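Local structure of aminoglycoside N(3)-acetyltransferase, AAC(3)-IVa (Escherichia coli, 6MN3) at residues A[79-82]-A[83-86]; A[152-155]-A[156-159]; A[190-193]-A[194-197]; A[196-199]-A[200-203]. The protein probably acetylates the 3-amino group of 2-deoxystreptamine antibiotics such as gentamicin and apramycin, using acetyl-CoA and so conferring resistance. All blocks are in the same frame, centred on the assembly; numbering follows the deposited sequence.

Contact 1: residues A[79-82]-A[83-86]; sequences PVTP and DLGV
Thr81 and Leu84 close a tight turn, joined by backbone and side chain alike. In the main chain, Leu84 N donates to Thr81 O over 3.1 Å in a nearly straight bond (167° at the hydrogen), which brackets Pro82 and Asp83 as the corner of a type I beta-turn. The donor stands well above the carbonyl plane of Thr81. A second, overlapping turn is weaker, with Gly85 N 3.5 Å from Pro82 O. The hydroxyl of Thr81 adds a weak bond of its own, OG1 accepting from Asp83 N at 3.4 Å, the geometry of an ST turn. OG1 can reach that amide because it lies anti to the backbone N (chi1 166°).

Apolar contacts gather round Leu84. Its CD1 packs 3.5 Å from Val80 CG1, the two side chains crossing at about a right angle, while Thr81 CG2 comes in at 3.7 Å from Leu84 CG. Gly85 then takes a positive phi of 101°, a conformation that calls for glycine, and serves as N-cap of helix 86-91.

The turn therefore delivers the chain from the loop after strand 59-63 into that helix. Trp65 backs Thr81 and Leu84, and Val80 is tied by its N to Asp89 of helix 86-91 and packs on Ser88 of the same helix.

Contact 2: residues A[152-155]-A[156-159]; sequences NTTL and HLAE
His156 N lies 2.8 Å from Thr153 O in a bent, weak bond, and His156 CB rests 3.3 Å from the same oxygen. Leu157 N also reaches Thr153 O, but weakly, and Asn152 OD1 caps Thr154 N through another weak bond, while Asn152 ND2 is held by His149. The entry to helix 154-161 is held more soundly by Leu155 N, which donates to Asn152 O at 2.9 Å.

One residue further on, the helical bonds become regular: Ala158 N bonds to Thr154 O at 3.1 Å, and Glu159 N to Leu155 O at 3.1 Å, both i to i+4. The tightly packed side is that of Leu155, Leu157 and Ala158, all buried against neighbouring helices.

On the more accessible side, His156 is the one partly exposed residue; Phe195 meets its ring edge-to-face and His126 also lies against it. Its CG is anti to the carbonyl carbon (chi1 -81°), which swings ND1 alongside the helix to a weak 2.9 Å bond with Glu159 OE1. Glu159 is gripped more firmly by Tyr166, Asn188 and His190. The pair is consistent with the His-Glu part of a Cys-His-Glu triad with Cys192.

Around this turn, Leu157 packs on helix 131-137, Leu155 and Ala158 on helix 223-236, and Thr153 and Thr154 on strand 26-31.

Contact 3: residues A[190-193]-A[194-197]; sequences HCCE and RFAL. With ZN (zinc ion), chain D.
His190 meets Phe195 through CE1, which comes 3.4 Å from Phe195 CE1; the phenyl carbon lies in the plane of the imidazole, at its edge, and the two planes stand at 86°. Cys192 approaches the phenyl ring next, its CB over one face toward the rim and its SG an oblique 4.6 Å from the Phe195 centroid, a sulfur-aromatic contact. Phe195 CG lies anti to its carbonyl carbon (chi1 -81°), which lays the ring against both residues. A 3-10 turn brings Phe195 there: Phe195 N donates to Cys192 O at 3.2 Å and Ala196 N to Glu193 O in a straighter bond.

Just before the turn, Cys191 SG binds the zinc ion at 2.3 Å. His243, Cys249 and Cys252 complete this site of three cysteines and one histidine, the last two cysteines forming a CxxC pair. Glu193 N points back at the same sulfur, 3.5 Å from Cys191 SG at 161°, a backbone bond that probably eases its negative charge.

The imidazole of His190 is fixed from both nitrogens. Its ND1 accepts from Cys192 N at 3.1 Å, the donor tilted out of the ring plane, and NE2 pairs with Glu159. A water bridges ND1 to Arg194, accepting from Arg194 N at 2.8 Å. Further out, the Arg194 guanidinium lays a face over Leu197 CD1 while NH2 bonds to Ile240 O, and Phe241 meets the Phe195 ring edge-to-face.

Contact 4: residues A[196-199]-A[200-203]; sequences ALAD and RWLK
Leu197 O is gripped by two amides of the next turn. Trp201 N bonds to it over 3.2 Å, nearly straight at 171° and in the carbonyl plane, while Arg200 N adds a weak, bent bond. The indole of Trp201 folds back beneath the same oxygen, so that Leu197 O stands 3.3 Å above its plane, toward the rim, with Ala198 N over the same face.

The side chain of Leu197 continues this cover. Its CB lies 4.0 Å from the centroid of the six-membered ring of Trp201, 26° off the normal, a CH-pi contact. Ala198 CB touches two side chains of the next turn, 4.0 Å from Trp201 CE3 and 4.1 Å from Leu202 CD1.

These i to i+3 and i to i+4 contacts belong to the opening turns of helix 197-204, along which the i to i+4 backbone bonds run on: Leu202 N donates to Ala198 O at 2.8 Å and Lys203 N to Asp199 O at 2.9 Å.

On another flank an i to i+4 salt bridge spans one turn, Lys203 NZ meeting Asp199 OD2 at 3.3 Å in a weak bond. With its CG anti to the backbone N (chi1 -162°), Asp199 extends its carboxylate beside the helix, where the other oxygen, OD1, takes its stronger charged partner, Arg219, together with Gln208. Leu202, which is buried, and Trp201 both pack on Thr229 of helix 223-236, and Leu202 also touches Gln208 of strand 208-213.

In the fold
Contacts 2 and 3 face each other, their centres about 11 Å apart. Across the seam His156 NE2 lies 3.4 Å from Cys192 SG, and Glu159 OE2 lies 2.9 Å from His190 NE2, a probable hydrogen bond; the geometry of Cys192, His156 and Glu159 is consistent with a catalytic triad. The zinc ion is about 10 Å from the Glu159 side chain. Contact 4 carries on from contact 3 through shared Ala196 and Leu197, and meets contact 2 where Leu155 CD1 packs 4.0 Å from Ala198 CB. Contact 1 stands apart, about 6 Å from contact 2 at the nearest atoms, and lies across the chain's centre from contact 4.

Contact 1: residues A[79-82]-A[83-86]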
ATOM      1  N   PRO A  79       2.392 -15.126   7.903  1.00 69.53           N
ATOM      2  CA  PRO A  79       2.173 -14.856   6.480  1.00 62.92           C
ATOM      3  C   PRO A  79       1.362 -13.591   6.256  1.00 69.26           C
ATOM      4  O   PRO A  79       0.561 -13.170   7.095  1.00 62.80           O
ATOM      5  CB  PRO A  79       1.398 -16.091   5.998  1.00 64.48           C
ATOM      6  CG  PRO A  79       1.430 -17.075   7.146  1.00 68.75           C
ATOM      7  CD  PRO A  79       1.578 -16.253   8.377  1.00 70.05           C
ATOM      8  N   VAL A  80       1.589 -12.980   5.093  1.00 63.90           N
ATOM      9  CA  VAL A  80       0.791 -11.834   4.683  1.00 60.72           C
ATOM     10  C   VAL A  80      -0.639 -12.287   4.414  1.00 58.84           C
ATOM     11  O   VAL A  80      -0.884 -13.412   3.957  1.00 57.68           O
ATOM     12  CB  VAL A  80       1.411 -11.166   3.441  1.00 56.70           C
ATOM     13  CG1 VAL A  80       0.711  -9.862   3.126  1.00 58.79           C
ATOM     14  CG2 VAL A  80       2.890 -10.925   3.660  1.00 55.82           C
ATOM     15  N   THR A  81      -1.594 -11.415   4.721  1.00 58.77           N
ATOM     16  CA  THR A  81      -2.990 -11.733   4.460  1.00 64.85           C
ATOM     17  C   THR A  81      -3.187 -12.025   2.975  1.00 66.77           C
ATOM     18  O   THR A  81      -2.576 -11.366   2.124  1.00 67.95           O
ATOM     19  CB  THR A  81      -3.901 -10.581   4.891  1.00 66.99           C
ATOM     20  OG1 THR A  81      -5.211 -10.776   4.344  1.00 69.72           O
ATOM     21  CG2 THR A  81      -3.345  -9.250   4.409  1.00 60.62           C
ATOM     22  N   PRO A  82      -4.018 -13.012   2.625  1.00 68.35           N
ATOM     23  CA  PRO A  82      -4.197 -13.356   1.205  1.00 66.75           C
ATOM     24  C   PRO A  82      -4.803 -12.238   0.376  1.00 66.33           C
ATOM     25  O   PRO A  82      -4.748 -12.310  -0.858  1.00 63.39           O
ATOM     26  CB  PRO A  82      -5.123 -14.579   1.252  1.00 65.99           C
ATOM     27  CG  PRO A  82      -5.819 -14.481   2.570  1.00 68.50           C
ATOM     28  CD  PRO A  82      -4.822 -13.872   3.509  1.00 70.13           C
ATOM     29  N   ASP A  83      -5.369 -11.209   1.006  1.00 67.07           N
ATOM     30  CA  ASP A  83      -5.940 -10.094   0.264  1.00 68.43           C
ATOM     31  C   ASP A  83      -4.879  -9.170  -0.319  1.00 60.70           C
ATOM     32  O   ASP A  83      -5.204  -8.355  -1.190  1.00 57.77           O
ATOM     33  CB  ASP A  83      -6.885  -9.299   1.165  1.00 83.22           C
ATOM     34  CG  ASP A  83      -7.925  -8.526   0.379  1.00 94.67           C
ATOM     35  OD1 ASP A  83      -8.448  -9.077  -0.614  1.00 98.11           O
ATOM     36  OD2 ASP A  83      -8.218  -7.371   0.753  1.00 97.16           O
ATOM     37  N   LEU A  84      -3.629  -9.271   0.133  1.00 56.50           N
ATOM     38  CA  LEU A  84      -2.560  -8.433  -0.391  1.00 51.52           C
ATOM     39  C   LEU A  84      -1.832  -9.065  -1.572  1.00 51.07           C
ATOM     40  O   LEU A  84      -1.018  -8.387  -2.210  1.00 49.43           O
ATOM     41  CB  LEU A  84      -1.559  -8.097   0.722  1.00 45.82           C
ATOM     42  CG  LEU A  84      -2.047  -7.043   1.719  1.00 48.14           C
ATOM     43  CD1 LEU A  84      -1.021  -6.796   2.810  1.00 48.78           C
ATOM     44  CD2 LEU A  84      -2.386  -5.743   1.003  1.00 49.08           C
ATOM     45  N   GLY A  85      -2.102 -10.330  -1.877  1.00 50.65           N
ATOM     46  CA  GLY A  85      -1.587 -10.967  -3.070  1.00 45.81           C
ATOM     47  C   GLY A  85      -0.395 -11.868  -2.794  1.00 52.55           C
ATOM     48  O   GLY A  85       0.187 -11.886  -1.705  1.00 60.64           O
ATOM     49  N   VAL A  86      -0.029 -12.628  -3.829  1.00 49.66           N
ATOM     50  CA  VAL A  86       1.092 -13.555  -3.730  1.00 46.79           C
ATOM     51  C   VAL A  86       2.423 -12.813  -3.732  1.00 44.18           C
ATOM     52  O   VAL A  86       3.393 -13.261  -3.109  1.00 42.76           O
ATOM     53  CB  VAL A  86       1.024 -14.581  -4.876  1.00 46.19           C
ATOM     54  CG1 VAL A  86       2.009 -15.717  -4.637  1.00 49.59           C
ATOM     55  CG2 VAL A  86      -0.393 -15.110  -5.024  1.00 51.23           C
TER

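Contact 2: residues A[152-155]-A[156-159]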
ATOM      1  N   ASN A 152      -4.805   1.853  -2.098  1.00 40.52           N
ATOM      2  CA  ASN A 152      -3.803   2.889  -1.877  1.00 37.64           C
ATOM      3  C   ASN A 152      -3.724   3.243  -0.397  1.00 39.81           C
ATOM      4  O   ASN A 152      -4.388   4.179   0.060  1.00 36.72           O
ATOM      5  CB  ASN A 152      -4.123   4.132  -2.711  1.00 31.74           C
ATOM      6  CG  ASN A 152      -2.971   5.117  -2.762  1.00 33.36           C
ATOM      7  OD1 ASN A 152      -1.991   4.985  -2.029  1.00 31.40           O
ATOM      8  ND2 ASN A 152      -3.084   6.114  -3.634  1.00 34.79           N
ATOM      9  N   THR A 153      -2.902   2.500   0.349  1.00 40.98           N
ATOM     10  CA  THR A 153      -2.824   2.673   1.797  1.00 38.43           C
ATOM     11  C   THR A 153      -2.438   4.098   2.180  1.00 43.40           C
ATOM     12  O   THR A 153      -2.861   4.593   3.233  1.00 45.44           O
ATOM     13  CB  THR A 153      -1.830   1.663   2.376  1.00 39.37           C
ATOM     14  OG1 THR A 153      -2.330   0.335   2.178  1.00 50.58           O
ATOM     15  CG2 THR A 153      -1.613   1.890   3.859  1.00 41.91           C
ATOM     16  N   THR A 154      -1.660   4.780   1.332  1.00 37.93           N
ATOM     17  CA  THR A 154      -1.246   6.148   1.633  1.00 43.54           C
ATOM     18  C   THR A 154      -2.445   7.068   1.842  1.00 42.49           C
ATOM     19  O   THR A 154      -2.351   8.051   2.588  1.00 41.85           O
ATOM     20  CB  THR A 154      -0.339   6.672   0.514  1.00 45.45           C
ATOM     21  OG1 THR A 154       0.826   5.841   0.418  1.00 33.67           O
ATOM     22  CG2 THR A 154       0.100   8.106   0.784  1.00 34.12           C
ATOM     23  N   LEU A 155      -3.584   6.754   1.221  1.00 39.08           N
ATOM     24  CA  LEU A 155      -4.788   7.548   1.445  1.00 37.36           C
ATOM     25  C   LEU A 155      -5.254   7.465   2.893  1.00 40.21           C
ATOM     26  O   LEU A 155      -5.773   8.449   3.434  1.00 41.37           O
ATOM     27  CB  LEU A 155      -5.898   7.098   0.497  1.00 36.91           C
ATOM     28  CG  LEU A 155      -5.736   7.578  -0.946  1.00 37.80           C
ATOM     29  CD1 LEU A 155      -6.844   7.034  -1.832  1.00 36.29           C
ATOM     30  CD2 LEU A 155      -5.699   9.100  -0.999  1.00 35.87           C
ATOM     31  N   HIS A 156      -5.076   6.309   3.539  1.00 43.39           N
ATOM     32  CA  HIS A 156      -5.406   6.200   4.957  1.00 44.60           C
ATOM     33  C   HIS A 156      -4.528   7.120   5.795  1.00 45.53           C
ATOM     34  O   HIS A 156      -4.981   7.683   6.798  1.00 48.20           O
ATOM     35  CB  HIS A 156      -5.259   4.753   5.423  1.00 46.75           C
ATOM     36  CG  HIS A 156      -6.437   3.890   5.097  1.00 52.88           C
ATOM     37  ND1 HIS A 156      -7.687   4.102   5.637  1.00 57.51           N
ATOM     38  CD2 HIS A 156      -6.554   2.808   4.291  1.00 53.76           C
ATOM     39  CE1 HIS A 156      -8.523   3.190   5.175  1.00 59.57           C
ATOM     40  NE2 HIS A 156      -7.860   2.392   4.357  1.00 56.49           N
ATOM     41  N   LEU A 157      -3.262   7.276   5.402  1.00 46.29           N
ATOM     42  CA  LEU A 157      -2.391   8.230   6.076  1.00 48.00           C
ATOM     43  C   LEU A 157      -2.914   9.652   5.915  1.00 49.62           C
ATOM     44  O   LEU A 157      -2.827  10.465   6.842  1.00 46.01           O
ATOM     45  CB  LEU A 157      -0.968   8.110   5.528  1.00 42.74           C
ATOM     46  CG  LEU A 157       0.004   9.272   5.755  1.00 44.21           C
ATOM     47  CD1 LEU A 157       0.321   9.444   7.236  1.00 47.63           C
ATOM     48  CD2 LEU A 157       1.280   9.064   4.953  1.00 44.70           C
ATOM     49  N   ALA A 158      -3.475   9.963   4.743  1.00 45.22           N
ATOM     50  CA  ALA A 158      -4.004  11.301   4.504  1.00 41.98           C
ATOM     51  C   ALA A 158      -5.196  11.593   5.405  1.00 46.46           C
ATOM     52  O   ALA A 158      -5.351  12.718   5.891  1.00 49.84           O
ATOM     53  CB  ALA A 158      -4.386  11.457   3.033  1.00 39.52           C
ATOM     54  N   GLU A 159      -6.050  10.592   5.637  1.00 45.99           N
ATOM     55  CA  GLU A 159      -7.163  10.773   6.563  1.00 48.31           C
ATOM     56  C   GLU A 159      -6.661  11.126   7.956  1.00 52.37           C
ATOM     57  O   GLU A 159      -7.217  12.008   8.622  1.00 56.23           O
ATOM     58  CB  GLU A 159      -8.015   9.507   6.624  1.00 52.50           C
ATOM     59  CG  GLU A 159      -8.698   9.127   5.327  1.00 55.89           C
ATOM     60  CD  GLU A 159      -9.404   7.790   5.428  1.00 65.58           C
ATOM     61  OE1 GLU A 159      -8.747   6.798   5.810  1.00 65.98           O
ATOM     62  OE2 GLU A 159     -10.617   7.732   5.138  1.00 69.86           O
TER

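Contact 3: residues A[190-193]-A[194-197]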
ATOM      1  N   HIS A 190     -13.110   1.733   6.509  1.00 95.66           N
ATOM      2  CA  HIS A 190     -14.405   1.685   5.841  1.00 95.08           C
ATOM      3  C   HIS A 190     -14.274   0.759   4.637  1.00 97.07           C
ATOM      4  O   HIS A 190     -13.288   0.028   4.500  1.00 94.22           O
ATOM      5  CB  HIS A 190     -14.875   3.089   5.446  1.00 89.48           C
ATOM      6  CG  HIS A 190     -13.780   3.969   4.924  1.00 84.16           C
ATOM      7  ND1 HIS A 190     -13.498   4.088   3.581  1.00 82.38           N
ATOM      8  CD2 HIS A 190     -12.901   4.773   5.567  1.00 81.27           C
ATOM      9  CE1 HIS A 190     -12.491   4.928   3.418  1.00 80.60           C
ATOM     10  NE2 HIS A 190     -12.110   5.358   4.608  1.00 78.35           N
ATOM     11  N   CYS A 191     -15.276   0.791   3.754  1.00 97.79           N
ATOM     12  CA  CYS A 191     -15.246  -0.056   2.568  1.00100.47           C
ATOM     13  C   CYS A 191     -14.143   0.342   1.597  1.00 96.36           C
ATOM     14  O   CYS A 191     -13.811  -0.446   0.704  1.00100.58           O
ATOM     15  CB  CYS A 191     -16.600  -0.015   1.859  1.00102.12           C
ATOM     16  SG  CYS A 191     -16.947   1.550   1.031  1.00 99.84           S
ATOM     17  N   CYS A 192     -13.586   1.546   1.739  1.00 87.37           N
ATOM     18  CA  CYS A 192     -12.491   2.066   0.922  1.00 83.91           C
ATOM     19  C   CYS A 192     -12.849   2.185  -0.554  1.00 83.71           C
ATOM     20  O   CYS A 192     -11.980   2.514  -1.370  1.00 81.19           O
ATOM     21  CB  CYS A 192     -11.221   1.219   1.078  1.00 84.94           C
ATOM     22  SG  CYS A 192     -10.578   1.132   2.763  1.00 90.07           S
ATOM     23  N   GLU A 193     -14.107   1.931  -0.922  1.00 47.33           N
ATOM     24  CA  GLU A 193     -14.501   2.028  -2.323  1.00 52.26           C
ATOM     25  C   GLU A 193     -14.394   3.459  -2.831  1.00 53.74           C
ATOM     26  O   GLU A 193     -14.001   3.688  -3.981  1.00 52.79           O
ATOM     27  CB  GLU A 193     -15.926   1.503  -2.504  1.00 57.67           C
ATOM     28  CG  GLU A 193     -16.029  -0.011  -2.550  1.00 65.10           C
ATOM     29  CD  GLU A 193     -17.453  -0.502  -2.386  1.00 75.52           C
ATOM     30  OE1 GLU A 193     -17.939  -0.557  -1.237  1.00 81.12           O
ATOM     31  OE2 GLU A 193     -18.090  -0.827  -3.410  1.00 79.65           O
ATOM     32  N   ARG A 194     -14.731   4.436  -1.987  1.00 54.71           N
ATOM     33  CA  ARG A 194     -14.679   5.839  -2.378  1.00 49.88           C
ATOM     34  C   ARG A 194     -13.259   6.356  -2.543  1.00 50.20           C
ATOM     35  O   ARG A 194     -13.087   7.517  -2.933  1.00 43.45           O
ATOM     36  CB  ARG A 194     -15.429   6.696  -1.358  1.00 50.33           C
ATOM     37  CG  ARG A 194     -16.899   6.330  -1.211  1.00 60.18           C
ATOM     38  CD  ARG A 194     -17.787   7.307  -1.962  1.00 64.54           C
ATOM     39  NE  ARG A 194     -17.768   8.635  -1.356  1.00 65.53           N
ATOM     40  CZ  ARG A 194     -18.505   9.657  -1.776  1.00 67.69           C
ATOM     41  NH1 ARG A 194     -19.325   9.507  -2.808  1.00 68.87           N
ATOM     42  NH2 ARG A 194     -18.423  10.831  -1.166  1.00 66.26           N
ATOM     43  N   PHE A 195     -12.243   5.538  -2.252  1.00 50.13           N
ATOM     44  CA  PHE A 195     -10.872   5.917  -2.573  1.00 45.61           C
ATOM     45  C   PHE A 195     -10.671   6.100  -4.070  1.00 42.60           C
ATOM     46  O   PHE A 195      -9.733   6.793  -4.479  1.00 42.41           O
ATOM     47  CB  PHE A 195      -9.888   4.865  -2.052  1.00 47.19           C
ATOM     48  CG  PHE A 195      -9.573   4.994  -0.587  1.00 48.46           C
ATOM     49  CD1 PHE A 195     -10.222   5.930   0.201  1.00 54.87           C
ATOM     50  CD2 PHE A 195      -8.620   4.175  -0.001  1.00 46.02           C
ATOM     51  CE1 PHE A 195      -9.929   6.045   1.550  1.00 60.87           C
ATOM     52  CE2 PHE A 195      -8.321   4.286   1.345  1.00 51.01           C
ATOM     53  CZ  PHE A 195      -8.978   5.222   2.122  1.00 58.93           C
ATOM     54  N   ALA A 196     -11.533   5.498  -4.895  1.00 44.40           N
ATOM     55  CA  ALA A 196     -11.419   5.631  -6.342  1.00 46.32           C
ATOM     56  C   ALA A 196     -11.630   7.063  -6.814  1.00 49.45           C
ATOM     57  O   ALA A 196     -11.295   7.379  -7.962  1.00 46.68           O
ATOM     58  CB  ALA A 196     -12.417   4.699  -7.033  1.00 44.04           C
ATOM     59  N   LEU A 197     -12.185   7.934  -5.964  1.00 46.27           N
ATOM     60  CA  LEU A 197     -12.289   9.346  -6.317  1.00 47.37           C
ATOM     61  C   LEU A 197     -10.917   9.961  -6.562  1.00 46.14           C
ATOM     62  O   LEU A 197     -10.773  10.841  -7.419  1.00 41.29           O
ATOM     63  CB  LEU A 197     -13.015  10.114  -5.212  1.00 51.85           C
ATOM     64  CG  LEU A 197     -14.476   9.760  -4.937  1.00 57.39           C
ATOM     65  CD1 LEU A 197     -14.978  10.521  -3.720  1.00 55.76           C
ATOM     66  CD2 LEU A 197     -15.337  10.053  -6.153  1.00 47.07           C
TER
HETATM   67 ZN    ZN D 302     -18.890   2.585   1.829  1.00 76.05          ZN
HETATM   68  O   HOH W   1     -15.063   4.342   0.840  1.00 42.18           O

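Contact 4: residues A[196-199]-A[200-203]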
ATOM      1  N   ALA A 196     -11.533   5.498  -4.895  1.00 44.40           N
ATOM      2  CA  ALA A 196     -11.419   5.631  -6.342  1.00 46.32           C
ATOM      3  C   ALA A 196     -11.630   7.063  -6.814  1.00 49.45           C
ATOM      4  O   ALA A 196     -11.295   7.379  -7.962  1.00 46.68           O
ATOM      5  CB  ALA A 196     -12.417   4.699  -7.033  1.00 44.04           C
ATOM      6  N   LEU A 197     -12.185   7.934  -5.964  1.00 46.27           N
ATOM      7  CA  LEU A 197     -12.289   9.346  -6.317  1.00 47.37           C
ATOM      8  C   LEU A 197     -10.917   9.961  -6.562  1.00 46.14           C
ATOM      9  O   LEU A 197     -10.773  10.841  -7.419  1.00 41.29           O
ATOM     10  CB  LEU A 197     -13.015  10.114  -5.212  1.00 51.85           C
ATOM     11  CG  LEU A 197     -14.476   9.760  -4.937  1.00 57.39           C
ATOM     12  CD1 LEU A 197     -14.978  10.521  -3.720  1.00 55.76           C
ATOM     13  CD2 LEU A 197     -15.337  10.053  -6.153  1.00 47.07           C
ATOM     14  N   ALA A 198      -9.901   9.510  -5.822  1.00 46.16           N
ATOM     15  CA  ALA A 198      -8.555  10.038  -5.996  1.00 46.75           C
ATOM     16  C   ALA A 198      -8.020   9.806  -7.401  1.00 47.95           C
ATOM     17  O   ALA A 198      -7.145  10.553  -7.849  1.00 49.74           O
ATOM     18  CB  ALA A 198      -7.611   9.415  -4.966  1.00 44.94           C
ATOM     19  N   ASP A 199      -8.530   8.792  -8.105  1.00 46.48           N
ATOM     20  CA  ASP A 199      -8.075   8.533  -9.466  1.00 40.80           C
ATOM     21  C   ASP A 199      -8.317   9.741 -10.362  1.00 36.28           C
ATOM     22  O   ASP A 199      -7.411  10.196 -11.070  1.00 31.61           O
ATOM     23  CB  ASP A 199      -8.773   7.293 -10.025  1.00 46.15           C
ATOM     24  CG  ASP A 199      -8.053   6.712 -11.221  1.00 50.06           C
ATOM     25  OD1 ASP A 199      -6.984   6.100 -11.029  1.00 51.62           O
ATOM     26  OD2 ASP A 199      -8.553   6.870 -12.355  1.00 57.09           O
ATOM     27  N   ARG A 200      -9.535  10.287 -10.331  1.00 34.99           N
ATOM     28  CA  ARG A 200      -9.823  11.461 -11.148  1.00 43.18           C
ATOM     29  C   ARG A 200      -9.105  12.695 -10.615  1.00 42.35           C
ATOM     30  O   ARG A 200      -8.621  13.520 -11.397  1.00 47.27           O
ATOM     31  CB  ARG A 200     -11.328  11.704 -11.217  1.00 52.07           C
ATOM     32  CG  ARG A 200     -11.716  12.829 -12.164  1.00 62.65           C
ATOM     33  CD  ARG A 200     -13.110  13.352 -11.870  1.00 67.72           C
ATOM     34  NE  ARG A 200     -14.142  12.399 -12.259  1.00 70.54           N
ATOM     35  CZ  ARG A 200     -15.257  12.185 -11.568  1.00 80.01           C
ATOM     36  NH1 ARG A 200     -15.482  12.854 -10.447  1.00 83.47           N
ATOM     37  NH2 ARG A 200     -16.144  11.298 -11.996  1.00 86.76           N
ATOM     38  N   TRP A 201      -9.025  12.840  -9.291  1.00 39.54           N
ATOM     39  CA  TRP A 201      -8.300  13.967  -8.710  1.00 40.86           C
ATOM     40  C   TRP A 201      -6.862  14.009  -9.214  1.00 40.23           C
ATOM     41  O   TRP A 201      -6.371  15.063  -9.635  1.00 36.47           O
ATOM     42  CB  TRP A 201      -8.316  13.879  -7.183  1.00 42.23           C
ATOM     43  CG  TRP A 201      -9.674  13.891  -6.563  1.00 45.55           C
ATOM     44  CD1 TRP A 201     -10.839  14.315  -7.134  1.00 45.28           C
ATOM     45  CD2 TRP A 201     -10.009  13.462  -5.239  1.00 46.42           C
ATOM     46  NE1 TRP A 201     -11.878  14.174  -6.247  1.00 41.76           N
ATOM     47  CE2 TRP A 201     -11.395  13.652  -5.076  1.00 46.57           C
ATOM     48  CE3 TRP A 201      -9.271  12.933  -4.176  1.00 37.25           C
ATOM     49  CZ2 TRP A 201     -12.058  13.331  -3.894  1.00 42.40           C
ATOM     50  CZ3 TRP A 201      -9.931  12.615  -3.003  1.00 38.68           C
ATOM     51  CH2 TRP A 201     -11.311  12.815  -2.872  1.00 41.22           C
ATOM     52  N   LEU A 202      -6.178  12.864  -9.187  1.00 36.68           N
ATOM     53  CA  LEU A 202      -4.757  12.821  -9.509  1.00 34.58           C
ATOM     54  C   LEU A 202      -4.515  12.865 -11.013  1.00 36.51           C
ATOM     55  O   LEU A 202      -3.649  13.607 -11.487  1.00 43.84           O
ATOM     56  CB  LEU A 202      -4.124  11.568  -8.901  1.00 29.43           C
ATOM     57  CG  LEU A 202      -4.119  11.513  -7.373  1.00 29.08           C
ATOM     58  CD1 LEU A 202      -4.022  10.077  -6.879  1.00 28.03           C
ATOM     59  CD2 LEU A 202      -2.988  12.360  -6.807  1.00 28.38           C
ATOM     60  N   LYS A 203      -5.264  12.069 -11.779  1.00 33.21           N
ATOM     61  CA  LYS A 203      -5.030  12.005 -13.218  1.00 40.02           C
ATOM     62  C   LYS A 203      -5.319  13.343 -13.889  1.00 44.13           C
ATOM     63  O   LYS A 203      -4.612  13.742 -14.822  1.00 55.14           O
ATOM     64  CB  LYS A 203      -5.877  10.894 -13.837  1.00 47.03           C
ATOM     65  CG  LYS A 203      -5.992  10.958 -15.352  1.00 53.18           C
ATOM     66  CD  LYS A 203      -6.551   9.661 -15.915  1.00 58.30           C
ATOM     67  CE  LYS A 203      -7.733   9.164 -15.096  1.00 64.42           C
ATOM     68  NZ  LYS A 203      -8.187   7.816 -15.537  1.00 68.89           N
TER